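Spindle pole body-associated protein VIK1 (Candida glabrata, PDB 4GKP) is a noncatalytic partner of the kinesin Kar3 and probably binds microtubules through the kinesin motor-like C-terminal domain, the part in this structure. Local coordinates at residues Ala19-Asp24 with Phe248-Ser253; Val32-Glu37 with Thr51-Asn56. One frame throughout, in Å; residues are numbered along the deposited sequence.

Contact 1. Residues Ala19-Asp24 with Phe248-Ser253; sequences ANIIED and FQIDHS
Ile250, Ile22 and Asn20 give up most surface where strand 19-22 runs parallel to strand 248-250. Their backbones interlock as a parallel ladder: Asn20 receives Ile250 N on its carbonyl oxygen and gives its own N to Phe248 O, while Ile22 N closes the series on Ile250 O at 2.8 Å, nearly straight at 166°. Ile250 sends its CD1 along the face shared with Ala19, reaching Ala19 CB at 3.8 Å; Val256 of helix 256-266 also touches this side chain. Just past the last bridge, the Ile22 side chain runs beside that of Asp251, its CB 3.6 Å from Asp251 CB. On the face that carries Asn20 and Gln249, the two amides are turned 80° apart and do not bond directly. A water joins them instead, accepting from Asn20 ND2 at 3.2 Å and donating to Gln249 OE1 at 2.8 Å, while Asn20 OD1 accepts from Asn56 ND2. Beyond the strand, with CG between the backbone N and the carbonyl carbon (chi1 66°), Asp251 OD1 accepts from Ser253 N at 3.3 Å, an Asx turn. The pairing places strand 17-22, near the chain's start, beside strand 246-250 in the central sheet of the kinesin motor-like fold.

Contact 2. Residues Val32-Glu37 with Thr51-Asn56; sequences VNYSDE and TKLIQN
Glu37 and Leu53 meet because each places CG anti to its carbonyl carbon (chi1 -43° and -88°), after which the Glu37 chain bends at chi2 and carries its carboxylate back to the opposing strand. There Glu37 OE1 takes the backbone N of Leu53 at 2.9 Å; the N-H points almost straight at the oxygen but comes from above the carboxylate plane, 44° out of it. Glu37 OE2 faces the aliphatic stem of Lys52, 3.8 Å from its CD, while Lys52 NZ stays 5.5 Å from OE2, too far for a salt bridge. Leu53 runs antiparallel alongside the Glu37 side chain: its CD1 packs on the Glu37 carbonyl group, and its CD2 lies 3.4 Å from Asn33 O and 3.8 Å from Val32 CG1. The Tyr34 side chain lies roughly perpendicular to that of Leu53, its CD1 3.7 Å from Leu53 CB. Farther along the ring, Tyr34 CZ sits 3.6 Å from Gln55 CG. Both Tyr34 OH and Gln55 NE2 are hydrogen-bonded to Glu23 OE1, which ties their polar ends together. The turn after strand 30-33 thus packs on strand 52-56, as in the kinesin motor fold, where a small three-stranded antiparallel lobe lies against the central sheet.

Contacts 1 and 2 show how one strand can serve two neighbours: strand 17-22 pairs in parallel with strand 246-250 in contact 1 and with strand 52-56, which contact 2 uses. Their centres are 11 Å apart, on the same side of the chain's centre. Along the chain, both segments of contact 2 fall between those of contact 1, with 13 residues between its segments, against 223 for contact 1. Within the large sheet Ala19 O takes Ile54 N at 2.8 Å, whereas the small three-stranded sheet is joined to it by packing of Tyr34 and its turn on Ile21 and strand 52-56. Strand 246-250 brings the C-terminal part of the domain back beside its beginning.

Contact 1. Residues Ala19-Asp24 with Phe248-Ser253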
# COMPACT_ATOMS: atom_id res chain seq x y z
N ALA A 19 9.93 5.48 3.12
CA ALA A 19 10.36 6.18 1.93
C ALA A 19 11.21 5.24 1.10
O ALA A 19 12.27 4.82 1.53
CB ALA A 19 11.15 7.44 2.28
N ASN A 20 10.71 4.89 -0.07
CA ASN A 20 11.48 4.10 -1.00
C ASN A 20 12.31 5.12 -1.79
O ASN A 20 11.79 5.84 -2.64
CB ASN A 20 10.54 3.28 -1.89
CG ASN A 20 11.20 2.05 -2.46
OD1 ASN A 20 12.30 1.68 -2.07
ND2 ASN A 20 10.53 1.39 -3.39
N ILE A 21 13.59 5.18 -1.46
CA ILE A 21 14.50 6.19 -1.96
C ILE A 21 15.12 5.62 -3.22
O ILE A 21 15.87 4.65 -3.15
CB ILE A 21 15.64 6.48 -0.92
CG1 ILE A 21 15.07 6.79 0.47
CG2 ILE A 21 16.61 7.56 -1.40
CD1 ILE A 21 14.48 8.18 0.61
N ILE A 22 14.80 6.20 -4.37
CA ILE A 22 15.50 5.81 -5.59
C ILE A 22 16.75 6.72 -5.70
O ILE A 22 16.74 7.73 -6.39
CB ILE A 22 14.58 5.82 -6.84
CG1 ILE A 22 13.22 5.17 -6.53
CG2 ILE A 22 15.26 5.12 -8.01
CD1 ILE A 22 13.30 3.69 -6.19
N GLU A 23 17.80 6.31 -4.98
CA GLU A 23 18.95 7.16 -4.64
C GLU A 23 19.69 7.78 -5.82
O GLU A 23 20.02 8.96 -5.79
CB GLU A 23 19.93 6.39 -3.75
CG GLU A 23 20.90 7.26 -2.96
CD GLU A 23 21.93 6.43 -2.22
OE1 GLU A 23 21.84 6.36 -0.97
OE2 GLU A 23 22.80 5.81 -2.87
N ASP A 24 19.96 6.97 -6.84
CA ASP A 24 20.65 7.44 -8.04
C ASP A 24 19.78 8.33 -8.94
O ASP A 24 20.25 8.83 -9.96
CB ASP A 24 21.22 6.26 -8.84
CG ASP A 24 20.14 5.36 -9.41
OD1 ASP A 24 19.24 4.94 -8.66
OD2 ASP A 24 20.20 5.07 -10.62
N PHE A 248 6.23 5.52 0.22
CA PHE A 248 6.30 6.64 -0.72
C PHE A 248 7.50 6.49 -1.63
O PHE A 248 8.63 6.37 -1.16
CB PHE A 248 6.39 7.96 0.03
CG PHE A 248 5.26 8.20 0.99
CD1 PHE A 248 4.11 8.87 0.58
CD2 PHE A 248 5.36 7.78 2.32
CE1 PHE A 248 3.08 9.10 1.48
CE2 PHE A 248 4.34 8.01 3.21
CZ PHE A 248 3.18 8.66 2.79
N GLN A 249 7.25 6.48 -2.93
CA GLN A 249 8.29 6.41 -3.94
C GLN A 249 8.94 7.80 -4.07
O GLN A 249 8.28 8.78 -4.48
CB GLN A 249 7.66 5.95 -5.25
CG GLN A 249 8.53 6.05 -6.49
CD GLN A 249 8.92 4.71 -7.07
OE1 GLN A 249 8.77 3.66 -6.43
NE2 GLN A 249 9.45 4.73 -8.29
N ILE A 250 10.21 7.90 -3.67
CA ILE A 250 10.95 9.16 -3.76
C ILE A 250 12.03 9.05 -4.84
O ILE A 250 13.07 8.41 -4.63
CB ILE A 250 11.49 9.64 -2.39
CG1 ILE A 250 10.38 10.34 -1.61
CG2 ILE A 250 12.56 10.70 -2.56
CD1 ILE A 250 9.70 9.47 -0.60
N ASP A 251 11.76 9.64 -6.00
CA ASP A 251 12.65 9.55 -7.16
C ASP A 251 12.75 10.82 -7.99
O ASP A 251 12.75 11.93 -7.46
CB ASP A 251 12.26 8.34 -8.03
CG ASP A 251 10.90 8.49 -8.69
OD1 ASP A 251 10.17 9.47 -8.41
OD2 ASP A 251 10.57 7.59 -9.50
N HIS A 252 12.81 10.63 -9.31
CA HIS A 252 13.05 11.69 -10.29
C HIS A 252 11.90 12.66 -10.44
O HIS A 252 12.11 13.83 -10.80
CB HIS A 252 13.35 11.06 -11.64
N SER A 253 10.70 12.18 -10.15
CA SER A 253 9.44 12.82 -10.53
C SER A 253 9.28 14.27 -10.10
O SER A 253 9.86 14.71 -9.10
CB SER A 253 8.27 12.00 -9.97
OG SER A 253 8.33 10.66 -10.45
O HOH W 1 7.66 2.62 -4.09

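Contact 2. Residues Val32-Glu37 with Thr51-Asn56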
# COMPACT_ATOMS: atom_id res chain seq x y z
N VAL A 32 19.18 13.22 1.60
CA VAL A 32 18.82 11.96 2.23
C VAL A 32 19.73 11.68 3.43
O VAL A 32 20.96 11.58 3.29
CB VAL A 32 18.86 10.80 1.22
CG1 VAL A 32 18.71 9.46 1.92
CG2 VAL A 32 17.78 10.97 0.16
N ASN A 33 19.11 11.56 4.60
CA ASN A 33 19.82 11.20 5.81
C ASN A 33 19.37 9.84 6.34
O ASN A 33 18.39 9.76 7.09
CB ASN A 33 19.63 12.30 6.86
CG ASN A 33 20.69 12.25 7.95
OD1 ASN A 33 21.51 11.32 8.03
ND2 ASN A 33 20.68 13.27 8.82
N TYR A 34 20.09 8.79 5.97
CA TYR A 34 19.73 7.43 6.39
C TYR A 34 19.80 7.22 7.89
O TYR A 34 18.89 6.62 8.47
CB TYR A 34 20.57 6.38 5.67
CG TYR A 34 20.22 6.29 4.21
CD1 TYR A 34 18.95 5.86 3.80
CD2 TYR A 34 21.15 6.64 3.23
CE1 TYR A 34 18.62 5.78 2.45
CE2 TYR A 34 20.83 6.56 1.89
CZ TYR A 34 19.56 6.13 1.50
OH TYR A 34 19.26 6.05 0.16
N SER A 35 20.85 7.74 8.52
CA SER A 35 21.03 7.61 9.96
C SER A 35 19.85 8.20 10.75
O SER A 35 19.37 7.59 11.71
CB SER A 35 22.36 8.25 10.39
OG SER A 35 22.30 9.67 10.34
N ASP A 36 19.38 9.36 10.30
CA ASP A 36 18.28 10.07 10.95
C ASP A 36 16.89 9.66 10.41
O ASP A 36 15.86 10.02 10.99
CB ASP A 36 18.48 11.58 10.77
CG ASP A 36 17.82 12.39 11.86
OD1 ASP A 36 18.34 12.41 12.99
OD2 ASP A 36 16.79 13.03 11.58
N GLU A 37 16.88 8.90 9.31
CA GLU A 37 15.66 8.53 8.57
C GLU A 37 14.86 9.77 8.15
O GLU A 37 13.63 9.83 8.28
CB GLU A 37 14.77 7.55 9.37
CG GLU A 37 15.50 6.42 10.09
CD GLU A 37 15.94 5.28 9.18
OE1 GLU A 37 15.84 5.38 7.94
OE2 GLU A 37 16.39 4.25 9.72
N THR A 51 9.46 6.60 9.42
CA THR A 51 9.81 5.42 10.20
C THR A 51 11.10 4.81 9.68
O THR A 51 11.98 4.46 10.44
CB THR A 51 8.73 4.32 10.11
OG1 THR A 51 7.44 4.88 10.32
CG2 THR A 51 9.03 3.21 11.13
N LYS A 52 11.19 4.70 8.36
CA LYS A 52 12.32 4.05 7.74
C LYS A 52 12.52 4.56 6.31
O LYS A 52 11.57 4.64 5.53
CB LYS A 52 12.12 2.52 7.76
CG LYS A 52 13.30 1.70 7.26
CD LYS A 52 14.31 1.43 8.36
CE LYS A 52 15.55 0.72 7.81
NZ LYS A 52 15.28 -0.72 7.57
N LEU A 53 13.75 4.94 6.00
CA LEU A 53 14.17 5.13 4.62
C LEU A 53 14.62 3.78 4.10
O LEU A 53 15.26 3.03 4.82
CB LEU A 53 15.34 6.11 4.52
CG LEU A 53 15.11 7.62 4.40
CD1 LEU A 53 13.93 8.14 5.20
CD2 LEU A 53 16.39 8.35 4.78
N ILE A 54 14.26 3.47 2.87
CA ILE A 54 14.77 2.29 2.21
C ILE A 54 15.65 2.77 1.08
O ILE A 54 15.19 3.51 0.21
CB ILE A 54 13.63 1.41 1.67
CG1 ILE A 54 12.79 0.88 2.84
CG2 ILE A 54 14.18 0.26 0.83
CD1 ILE A 54 11.30 0.92 2.61
N GLN A 55 16.92 2.38 1.13
CA GLN A 55 17.88 2.68 0.06
C GLN A 55 17.68 1.73 -1.12
O GLN A 55 17.97 0.54 -1.06
CB GLN A 55 19.33 2.61 0.57
CG GLN A 55 20.33 3.21 -0.41
CD GLN A 55 21.77 2.78 -0.17
OE1 GLN A 55 22.03 1.76 0.45
NE2 GLN A 55 22.71 3.55 -0.69
N ASN A 56 17.21 2.29 -2.23
CA ASN A 56 16.89 1.52 -3.41
C ASN A 56 17.62 2.09 -4.63
O ASN A 56 18.06 3.24 -4.61
CB ASN A 56 15.37 1.55 -3.61
CG ASN A 56 14.81 0.25 -4.12
OD1 ASN A 56 15.48 -0.51 -4.81
ND2 ASN A 56 13.55 -0.03 -3.77